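Local coordinates for protein CsuE (Acinetobacter baumannii, PDB 6FJY) that serves as the tip adhesion subunit of the archaic chaperone-usher Csu pilus, probably mediating the surface attachment from which biofilms grow, at residues D[2-7]-D[165-170]; D[29-34]-D[102-107]; D[44-49]-D[133-138]; D[49-54]-D[128-133]. All coordinates share one frame; numbering follows the deposited sequence.

Overall arrangement
All four contacts lie on the same side of the chain's centre, in an Ig-like beta sandwich. Contacts 3 and 4 are consecutive lengths of one antiparallel pairing, strand 47-54 with strand 119-136; they share K49 and Y133, and their centres are about 15 Å apart. Contact 1 is closest to contact 4, with centres about 8 Å apart, because A167 and S169 pair with strand 119-136 beside W131. Contact 2, about 11 Å from contact 1 and about 12 Å from contact 4 between centres, lies across the interior: S31, L33, L104 and F106 all pack on W131. Segment 2-7 joins contact 1 to contact 2 through S3-S34 and S5-G32 backbone bonds. No chaperone atom touches any of the four.

Contact 1: residues D[2-7]-D[165-170]; sequences CSVSAS and SGADSL
The carbonyl oxygen of S5 is held from two positions along the 165-170 segment. L170 N donates a 2.7 Å hydrogen bond to S5 O, with an N-H...O angle of 154°, and S169 CA adds a CA-H...O contact to S5 O at 3.1 Å. This is the one hydrogen bond between the segments; beyond it the contact is packing. L170 packs against the chain after S5, its CB 3.2 Å from A6 O. On the other side of S5, V4 points its two methyls at the other segment: CG2 rests on A167 CB at 4.0 Å, while CG1 meets S169 CB at 3.9 Å. V4 CG1 also comes very near the D168 carbonyl, and with chi1 at 142°, far from staggered, the exact placing of that methyl is doubtful. S169 OG turns to W131 NE1 instead. Strand 2-4 runs at 59° to strand 167-170, and the single backbone bond is taken by S5, just past its end. Within the Ig-like beta sandwich, strand 2-4 pairs with strand 33-35, to which the C2-C35 disulfide also ties it, while strand 167-184 pairs with strand 119-136 through A167-W131 and S169-V129.

Contact 2: residues D[29-34]-D[102-107]; sequences FNSGLS and GNLPFY
This is an antiparallel strand pairing broken by a beta bulge, buried inside the Ig-like sandwich where the chain turns a corner at G32. Before the corner, F29 and F106 form a hydrogen-bonded pair: F29 N to F106 O is 2.8 Å and almost straight at 177°, and F106 N returns a bond to F29 O. After it, the pairing resumes two residues out of step, with L104 N bonded to L33 O at 3.0 Å and S34 facing N103. S31 bridges the gap. Its chi1 of 63° sets OG between the backbone N and the carbonyl carbon, from where the hydroxyl donates to L104 O at 2.7 Å, coming from above the carbonyl plane. S31 N reaches the same oxygen at 3.2 Å, approaching close to the line of the carbonyl bond. The same side chain packs on an aromatic ring as well: S31 CB stands over the F106 face, 3.5 Å from the ring centroid, a CH-pi contact. At that ring's edge comes F29, whose CZ touches F106 CB at 3.4 Å, while F106 CA covers a face of the F29 ring. Outside the pair, W131 packs against S31, L33 and L104, and S75 OG donates a hydrogen bond to P105 O. The S34-N103 side-chain approach is too short to be trusted in detail. In this buried setting the S31 hydroxyl and backbone N-H both satisfy L104 O, and L33 N adds a weak bond to S31 OG, so one small polar side chain links the strand ends across the corner without leaving the hydrophobic interior.

Contact 3: residues D[44-49]-D[133-138]; sequences NMTYLK and YSVPAV
At T46, a chi1 of -52° swings OG1 beside the backbone N and sends CG2 the other way, so the two branches meet different partners. T46 CG2 crosses V135 at a slant and meets its CG2 at 4.0 Å. T46 OG1 comes up against the P136 ring, 3.5 Å from P136 CD, with the two side chains at about a right angle. Further along, the backbones pair as antiparallel strands, 47-49 against 133-136. Y47 N bonds to S134 O at 3.2 Å, and S134 N bonds to Y47 O at 2.9 Å with an angle of 165°. These strands belong to the beta sandwich of the Ig-like fold, and one face packs inward while the other carries polar links. On the face of L48 and Y133, L48 CG rests on Y133 CB at 4.3 Å, and Y133 packs on C2 and L33 across the interior. On the face of Y47 and S134, the S134 hydroxyl is taken up by R154 and E148, and R154 also bonds to M45 O. S134 O lies at the edge of the Y47 ring, near its plane, while M45 folds back within its own segment to set CG over the ring centre, 3.8 Å above the plane.

Contact 4: residues D[49-54]-D[128-133]; sequences KYRVEQ and KVKWFY
A classic beta bulge sets two residues, E53 and Q54, against the single K128 at the end of an antiparallel pair of strands in the Ig-like sandwich. K128 O takes both amides, a 2.6 Å bond from E53 N and a weak one from Q54 N, and K128 N answers to Q54 O. The bulge turns the E53 side chain over the neighbouring strand, where its carboxylate lies between two lysines: E53 OE1 makes a salt bridge with K128 NZ at 3.5 Å, and OE2 a long one with K130 NZ. K130 also forms a salt bridge with D168, and the carboxylates of E53 and D168 probably offset the like charge of R51, whose NH1 is 5.0 Å from K130 NZ. R51 and K130 run side by side, R51 with chi1 -179° and bent at chi3, so that K130 CD sits over one face of its guanidinium, 3.7 Å above that plane and toward the rim, while R51 NH2 reaches F132 CZ at 3.6 Å. Further along this face K49 extends over F132, its CE 4.0 Å above the ring plane; its ammonium group is too distant for more than a weak cation-pi attraction there, but makes another with W163, which also touches F132. The face of Y50, V52, V129 and W131 is buried and largely apolar, with Y50 OH bonded to D74. Y50 CB touches two groups, V129 CG1 at 3.6 Å and W131 CE3 at 3.7 Å.

Contact 1: residues D[2-7]-D[165-170]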
# COMPACT_ATOMS: atom_id res chain seq x y z
N CYS D 2 17.00 22.72 21.87
CA CYS D 2 16.55 21.34 22.03
C CYS D 2 15.16 21.33 22.66
O CYS D 2 14.92 22.05 23.63
CB CYS D 2 17.51 20.52 22.90
SG CYS D 2 19.13 20.14 22.22
N SER D 3 14.26 20.52 22.10
CA SER D 3 12.89 20.45 22.58
C SER D 3 12.45 19.00 22.73
O SER D 3 12.96 18.10 22.05
CB SER D 3 11.90 21.15 21.65
OG SER D 3 11.65 20.36 20.51
N VAL D 4 11.46 18.80 23.59
CA VAL D 4 10.95 17.48 23.94
C VAL D 4 9.47 17.43 23.60
O VAL D 4 8.71 18.35 23.93
CB VAL D 4 11.18 17.17 25.43
CG1 VAL D 4 10.01 16.42 26.00
CG2 VAL D 4 12.46 16.37 25.59
N SER D 5 9.07 16.34 22.94
CA SER D 5 7.73 16.19 22.38
C SER D 5 6.78 15.61 23.42
O SER D 5 6.93 14.46 23.84
CB SER D 5 7.79 15.30 21.14
OG SER D 5 6.50 15.08 20.62
N ALA D 6 5.78 16.40 23.83
CA ALA D 6 4.82 15.98 24.84
C ALA D 6 3.73 15.08 24.28
O ALA D 6 3.04 14.41 25.06
CB ALA D 6 4.18 17.20 25.50
N SER D 7 3.55 15.04 22.97
CA SER D 7 2.51 14.23 22.34
C SER D 7 2.96 13.89 20.92
O SER D 7 4.09 14.19 20.52
CB SER D 7 1.18 14.98 22.37
OG SER D 7 1.40 16.36 22.63
N SER D 165 16.95 16.84 36.68
CA SER D 165 15.70 16.11 36.84
C SER D 165 15.17 15.51 35.54
O SER D 165 14.31 14.62 35.59
CB SER D 165 14.63 17.02 37.45
OG SER D 165 14.46 18.19 36.65
N GLY D 166 15.63 15.99 34.39
CA GLY D 166 15.25 15.41 33.12
C GLY D 166 14.03 16.05 32.50
O GLY D 166 13.36 16.92 33.06
N ALA D 167 13.74 15.60 31.27
CA ALA D 167 12.59 16.07 30.50
C ALA D 167 11.95 14.89 29.78
O ALA D 167 12.65 14.08 29.17
CB ALA D 167 12.98 17.15 29.49
N ASP D 168 10.63 14.82 29.84
CA ASP D 168 9.88 13.64 29.42
C ASP D 168 9.23 13.88 28.07
O ASP D 168 8.44 14.81 27.91
CB ASP D 168 8.84 13.28 30.47
CG ASP D 168 9.45 13.00 31.81
OD1 ASP D 168 10.60 12.51 31.82
OD2 ASP D 168 8.79 13.25 32.84
N SER D 169 9.54 13.01 27.10
CA SER D 169 8.85 12.96 25.82
C SER D 169 7.79 11.86 25.85
O SER D 169 7.85 10.92 26.65
CB SER D 169 9.84 12.71 24.67
OG SER D 169 10.37 11.40 24.69
N LEU D 170 6.82 12.00 24.97
CA LEU D 170 5.66 11.11 24.90
C LEU D 170 5.21 11.04 23.46
O LEU D 170 4.94 12.07 22.84
CB LEU D 170 4.52 11.62 25.79
CG LEU D 170 3.44 10.66 26.33
CD1 LEU D 170 2.29 11.46 26.97
CD2 LEU D 170 2.90 9.68 25.30

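Contact 2: residues D[29-34]-D[102-107]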
# COMPACT_ATOMS: atom_id res chain seq x y z
N PHE D 29 11.88 6.50 13.27
CA PHE D 29 10.82 7.34 13.82
C PHE D 29 11.41 8.29 14.85
O PHE D 29 12.51 8.08 15.37
CB PHE D 29 9.70 6.51 14.44
CG PHE D 29 10.04 5.90 15.77
CD1 PHE D 29 10.69 4.68 15.85
CD2 PHE D 29 9.66 6.52 16.95
CE1 PHE D 29 10.99 4.11 17.07
CE2 PHE D 29 9.96 5.96 18.17
CZ PHE D 29 10.61 4.75 18.23
N ASN D 30 10.66 9.35 15.14
CA ASN D 30 11.10 10.38 16.08
C ASN D 30 10.98 9.88 17.52
O ASN D 30 9.92 9.40 17.94
CB ASN D 30 10.29 11.65 15.88
CG ASN D 30 10.35 12.12 14.45
OD1 ASN D 30 11.21 11.69 13.67
ND2 ASN D 30 9.43 13.00 14.08
N SER D 31 12.08 9.98 18.26
CA SER D 31 12.15 9.41 19.59
C SER D 31 11.40 10.23 20.62
O SER D 31 10.93 9.69 21.63
CB SER D 31 13.61 9.28 20.01
OG SER D 31 14.19 10.58 20.09
N GLY D 32 11.29 11.54 20.38
CA GLY D 32 10.75 12.49 21.34
C GLY D 32 11.69 13.65 21.62
O GLY D 32 11.24 14.74 22.00
N LEU D 33 12.99 13.43 21.45
CA LEU D 33 13.99 14.49 21.56
C LEU D 33 14.31 15.05 20.17
O LEU D 33 14.28 14.33 19.16
CB LEU D 33 15.26 13.97 22.23
CG LEU D 33 16.21 14.92 22.98
CD1 LEU D 33 17.36 15.36 22.10
CD2 LEU D 33 15.47 16.14 23.51
N SER D 34 14.57 16.35 20.13
CA SER D 34 14.96 17.05 18.91
C SER D 34 15.82 18.24 19.30
O SER D 34 15.59 18.87 20.34
CB SER D 34 13.73 17.52 18.12
OG SER D 34 13.09 16.44 17.46
N GLY D 102 15.81 18.43 13.45
CA GLY D 102 16.81 17.92 14.37
C GLY D 102 16.33 16.75 15.20
O GLY D 102 16.66 16.66 16.38
N ASN D 103 15.56 15.85 14.59
CA ASN D 103 14.98 14.75 15.34
C ASN D 103 16.04 13.72 15.67
O ASN D 103 16.76 13.24 14.80
CB ASN D 103 13.84 14.11 14.55
CG ASN D 103 12.61 14.99 14.48
OD1 ASN D 103 12.42 15.88 15.31
ND2 ASN D 103 11.77 14.75 13.47
N LEU D 104 16.14 13.39 16.94
CA LEU D 104 16.95 12.24 17.32
C LEU D 104 16.14 11.00 16.99
O LEU D 104 15.02 10.85 17.49
CB LEU D 104 17.30 12.28 18.79
CG LEU D 104 18.34 11.23 19.18
CD1 LEU D 104 19.64 11.46 18.42
CD2 LEU D 104 18.56 11.27 20.66
N PRO D 105 16.63 10.12 16.11
CA PRO D 105 15.80 9.01 15.65
C PRO D 105 15.97 7.75 16.49
O PRO D 105 17.06 7.42 16.97
CB PRO D 105 16.32 8.77 14.23
CG PRO D 105 17.75 9.15 14.31
CD PRO D 105 17.84 10.29 15.29
N PHE D 106 14.85 7.07 16.68
CA PHE D 106 14.80 5.68 17.10
C PHE D 106 14.28 4.85 15.93
O PHE D 106 13.81 5.38 14.92
CB PHE D 106 13.90 5.50 18.33
CG PHE D 106 14.54 5.87 19.65
CD1 PHE D 106 15.74 6.55 19.70
CD2 PHE D 106 13.93 5.51 20.84
CE1 PHE D 106 16.32 6.88 20.92
CE2 PHE D 106 14.51 5.83 22.06
CZ PHE D 106 15.70 6.52 22.10
N TYR D 107 14.35 3.53 16.09
CA TYR D 107 14.05 2.63 15.00
C TYR D 107 13.12 1.53 15.49
O TYR D 107 13.29 1.01 16.59
CB TYR D 107 15.34 2.02 14.39
CG TYR D 107 16.29 3.07 13.85
CD1 TYR D 107 16.20 3.52 12.54
CD2 TYR D 107 17.28 3.64 14.66
CE1 TYR D 107 17.07 4.49 12.05
CE2 TYR D 107 18.15 4.61 14.18
CZ TYR D 107 18.04 5.03 12.88
OH TYR D 107 18.90 5.99 12.41

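Contact 3: residues D[44-49]-D[133-138]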
# COMPACT_ATOMS: atom_id res chain seq x y z
N ASN D 44 33.13 20.34 22.17
CA ASN D 44 32.55 20.21 23.50
C ASN D 44 31.65 18.99 23.51
O ASN D 44 30.86 18.77 22.59
CB ASN D 44 31.77 21.48 23.90
CG ASN D 44 32.66 22.70 23.98
OD1 ASN D 44 33.76 22.65 24.53
ND2 ASN D 44 32.20 23.81 23.42
N MET D 45 31.80 18.20 24.57
CA MET D 45 31.05 16.96 24.71
C MET D 45 29.55 17.22 24.62
O MET D 45 29.04 18.20 25.17
CB MET D 45 31.38 16.32 26.06
CG MET D 45 30.83 14.94 26.25
SD MET D 45 31.83 13.71 25.43
CE MET D 45 31.47 12.34 26.49
N THR D 46 28.86 16.34 23.92
CA THR D 46 27.40 16.34 23.95
C THR D 46 26.98 15.30 24.97
O THR D 46 27.12 14.09 24.73
CB THR D 46 26.82 16.03 22.57
OG1 THR D 46 27.39 16.91 21.59
CG2 THR D 46 25.31 16.16 22.60
N TYR D 47 26.48 15.75 26.12
CA TYR D 47 25.99 14.83 27.13
C TYR D 47 24.55 14.48 26.83
O TYR D 47 23.73 15.37 26.56
CB TYR D 47 26.11 15.42 28.53
CG TYR D 47 27.52 15.69 28.99
CD1 TYR D 47 28.30 14.68 29.54
CD2 TYR D 47 28.07 16.95 28.87
CE1 TYR D 47 29.60 14.94 29.97
CE2 TYR D 47 29.35 17.22 29.30
CZ TYR D 47 30.11 16.21 29.84
OH TYR D 47 31.39 16.50 30.25
N LEU D 48 24.25 13.19 26.86
CA LEU D 48 22.89 12.71 26.65
C LEU D 48 22.78 11.30 27.20
O LEU D 48 23.49 10.40 26.74
CB LEU D 48 22.51 12.74 25.17
CG LEU D 48 21.01 12.68 24.87
CD1 LEU D 48 20.73 13.40 23.57
CD2 LEU D 48 20.50 11.25 24.81
N LYS D 49 21.90 11.11 28.18
CA LYS D 49 21.44 9.80 28.60
C LYS D 49 19.91 9.85 28.65
O LYS D 49 19.31 10.91 28.84
CB LYS D 49 22.03 9.38 29.96
CG LYS D 49 21.23 9.78 31.19
CD LYS D 49 21.91 9.29 32.49
CE LYS D 49 21.07 9.59 33.73
NZ LYS D 49 21.75 9.31 35.03
N TYR D 133 20.06 15.97 28.96
CA TYR D 133 20.93 16.39 27.87
C TYR D 133 21.59 17.72 28.17
O TYR D 133 21.07 18.55 28.92
CB TYR D 133 20.16 16.50 26.54
CG TYR D 133 18.97 17.44 26.57
CD1 TYR D 133 19.12 18.79 26.26
CD2 TYR D 133 17.71 16.97 26.90
CE1 TYR D 133 18.04 19.64 26.29
CE2 TYR D 133 16.62 17.83 26.93
CZ TYR D 133 16.79 19.16 26.63
OH TYR D 133 15.71 20.01 26.67
N SER D 134 22.77 17.91 27.57
CA SER D 134 23.46 19.20 27.52
C SER D 134 24.18 19.27 26.18
O SER D 134 25.27 18.70 26.03
CB SER D 134 24.42 19.39 28.67
OG SER D 134 25.06 20.65 28.57
N VAL D 135 23.58 19.96 25.23
CA VAL D 135 24.02 19.97 23.83
C VAL D 135 24.67 21.32 23.54
O VAL D 135 24.06 22.36 23.83
CB VAL D 135 22.86 19.71 22.87
CG1 VAL D 135 23.38 19.56 21.44
CG2 VAL D 135 22.08 18.48 23.31
N PRO D 136 25.86 21.35 22.96
CA PRO D 136 26.48 22.63 22.58
C PRO D 136 25.73 23.28 21.43
O PRO D 136 25.23 22.61 20.52
CB PRO D 136 27.90 22.24 22.19
CG PRO D 136 27.80 20.80 21.80
CD PRO D 136 26.73 20.20 22.65
N ALA D 137 25.66 24.60 21.48
CA ALA D 137 24.95 25.42 20.51
C ALA D 137 25.93 26.04 19.52
O ALA D 137 27.12 26.18 19.79
CB ALA D 137 24.16 26.53 21.21
N VAL D 138 25.40 26.39 18.34
CA VAL D 138 26.22 27.11 17.38
C VAL D 138 26.68 28.43 18.00
O VAL D 138 26.00 29.01 18.86
CB VAL D 138 25.49 27.36 16.05
CG1 VAL D 138 25.46 26.10 15.23
CG2 VAL D 138 24.06 27.85 16.29

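Contact 4: residues D[49-54]-D[128-133]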
# COMPACT_ATOMS: atom_id res chain seq x y z
N LYS D 49 21.90 11.11 28.18
CA LYS D 49 21.44 9.80 28.60
C LYS D 49 19.91 9.85 28.65
O LYS D 49 19.31 10.91 28.84
CB LYS D 49 22.03 9.38 29.96
CG LYS D 49 21.23 9.78 31.19
CD LYS D 49 21.91 9.29 32.49
CE LYS D 49 21.07 9.59 33.73
NZ LYS D 49 21.75 9.31 35.03
N TYR D 50 19.28 8.69 28.43
CA TYR D 50 17.83 8.61 28.42
C TYR D 50 17.36 7.49 29.33
O TYR D 50 18.14 6.62 29.74
CB TYR D 50 17.26 8.41 27.00
CG TYR D 50 17.61 7.10 26.31
CD1 TYR D 50 16.80 5.97 26.46
CD2 TYR D 50 18.72 7.00 25.49
CE1 TYR D 50 17.12 4.77 25.82
CE2 TYR D 50 19.03 5.81 24.85
CZ TYR D 50 18.23 4.71 25.02
OH TYR D 50 18.57 3.54 24.38
N ARG D 51 16.07 7.54 29.66
CA ARG D 51 15.44 6.54 30.50
C ARG D 51 14.09 6.21 29.89
O ARG D 51 13.25 7.10 29.73
CB ARG D 51 15.26 7.05 31.94
CG ARG D 51 14.62 6.05 32.89
CD ARG D 51 14.05 6.74 34.13
NE ARG D 51 15.06 7.54 34.82
CZ ARG D 51 14.82 8.33 35.87
NH1 ARG D 51 13.60 8.42 36.39
NH2 ARG D 51 15.82 9.01 36.41
N VAL D 52 13.88 4.94 29.55
CA VAL D 52 12.59 4.52 29.03
C VAL D 52 11.62 4.37 30.20
O VAL D 52 11.84 3.55 31.10
CB VAL D 52 12.70 3.22 28.23
CG1 VAL D 52 11.38 2.90 27.57
CG2 VAL D 52 13.80 3.35 27.22
N GLU D 53 10.56 5.17 30.20
CA GLU D 53 9.53 5.05 31.24
C GLU D 53 8.50 4.01 30.79
O GLU D 53 8.43 2.92 31.36
CB GLU D 53 8.87 6.41 31.52
CG GLU D 53 9.64 7.32 32.46
CD GLU D 53 8.79 8.50 32.94
OE1 GLU D 53 7.76 8.78 32.30
OE2 GLU D 53 9.13 9.13 33.96
N GLN D 54 7.71 4.34 29.77
CA GLN D 54 6.73 3.43 29.22
C GLN D 54 7.17 2.96 27.84
O GLN D 54 7.66 3.75 27.02
CB GLN D 54 5.35 4.08 29.11
CG GLN D 54 4.65 4.24 30.45
CD GLN D 54 3.16 4.50 30.31
OE1 GLN D 54 2.72 5.20 29.39
NE2 GLN D 54 2.37 3.93 31.21
N LYS D 128 7.39 6.65 26.38
CA LYS D 128 7.70 7.72 27.31
C LYS D 128 9.16 7.63 27.69
O LYS D 128 9.61 6.61 28.24
CB LYS D 128 6.81 7.64 28.56
CG LYS D 128 5.35 7.96 28.30
CD LYS D 128 4.53 7.93 29.59
CE LYS D 128 4.99 9.00 30.57
NZ LYS D 128 4.27 8.91 31.88
N VAL D 129 9.91 8.68 27.41
CA VAL D 129 11.34 8.70 27.67
C VAL D 129 11.69 9.93 28.49
O VAL D 129 11.21 11.04 28.20
CB VAL D 129 12.17 8.65 26.37
CG1 VAL D 129 13.66 8.62 26.68
CG2 VAL D 129 11.79 7.44 25.53
N LYS D 130 12.50 9.74 29.51
CA LYS D 130 13.10 10.83 30.26
C LYS D 130 14.49 11.08 29.70
O LYS D 130 15.32 10.16 29.67
CB LYS D 130 13.15 10.52 31.76
CG LYS D 130 13.51 11.72 32.63
CD LYS D 130 13.32 11.40 34.12
CE LYS D 130 11.87 11.10 34.47
NZ LYS D 130 11.06 12.34 34.65
N TRP D 131 14.73 12.31 29.26
CA TRP D 131 15.99 12.72 28.66
C TRP D 131 16.75 13.64 29.60
O TRP D 131 16.16 14.51 30.25
CB TRP D 131 15.74 13.44 27.33
CG TRP D 131 14.82 12.72 26.41
CD1 TRP D 131 13.47 12.79 26.39
CD2 TRP D 131 15.19 11.81 25.37
NE1 TRP D 131 12.96 11.98 25.41
CE2 TRP D 131 14.01 11.37 24.76
CE3 TRP D 131 16.42 11.34 24.89
CZ2 TRP D 131 14.01 10.48 23.69
CZ3 TRP D 131 16.42 10.45 23.83
CH2 TRP D 131 15.22 10.03 23.25
N PHE D 132 18.06 13.44 29.66
CA PHE D 132 18.98 14.31 30.38
C PHE D 132 20.05 14.71 29.37
O PHE D 132 20.85 13.86 28.95
CB PHE D 132 19.60 13.59 31.59
CG PHE D 132 18.59 12.93 32.51
CD1 PHE D 132 18.00 11.72 32.17
CD2 PHE D 132 18.26 13.51 33.73
CE1 PHE D 132 17.08 11.11 33.03
CE2 PHE D 132 17.35 12.91 34.59
CZ PHE D 132 16.76 11.71 34.24
N TYR D 133 20.06 15.97 28.96
CA TYR D 133 20.93 16.39 27.87
C TYR D 133 21.59 17.72 28.17
O TYR D 133 21.07 18.55 28.92
CB TYR D 133 20.16 16.50 26.54
CG TYR D 133 18.97 17.44 26.57
CD1 TYR D 133 19.12 18.79 26.26
CD2 TYR D 133 17.71 16.97 26.90
CE1 TYR D 133 18.04 19.64 26.29
CE2 TYR D 133 16.62 17.83 26.93
CZ TYR D 133 16.79 19.16 26.63
OH TYR D 133 15.71 20.01 26.67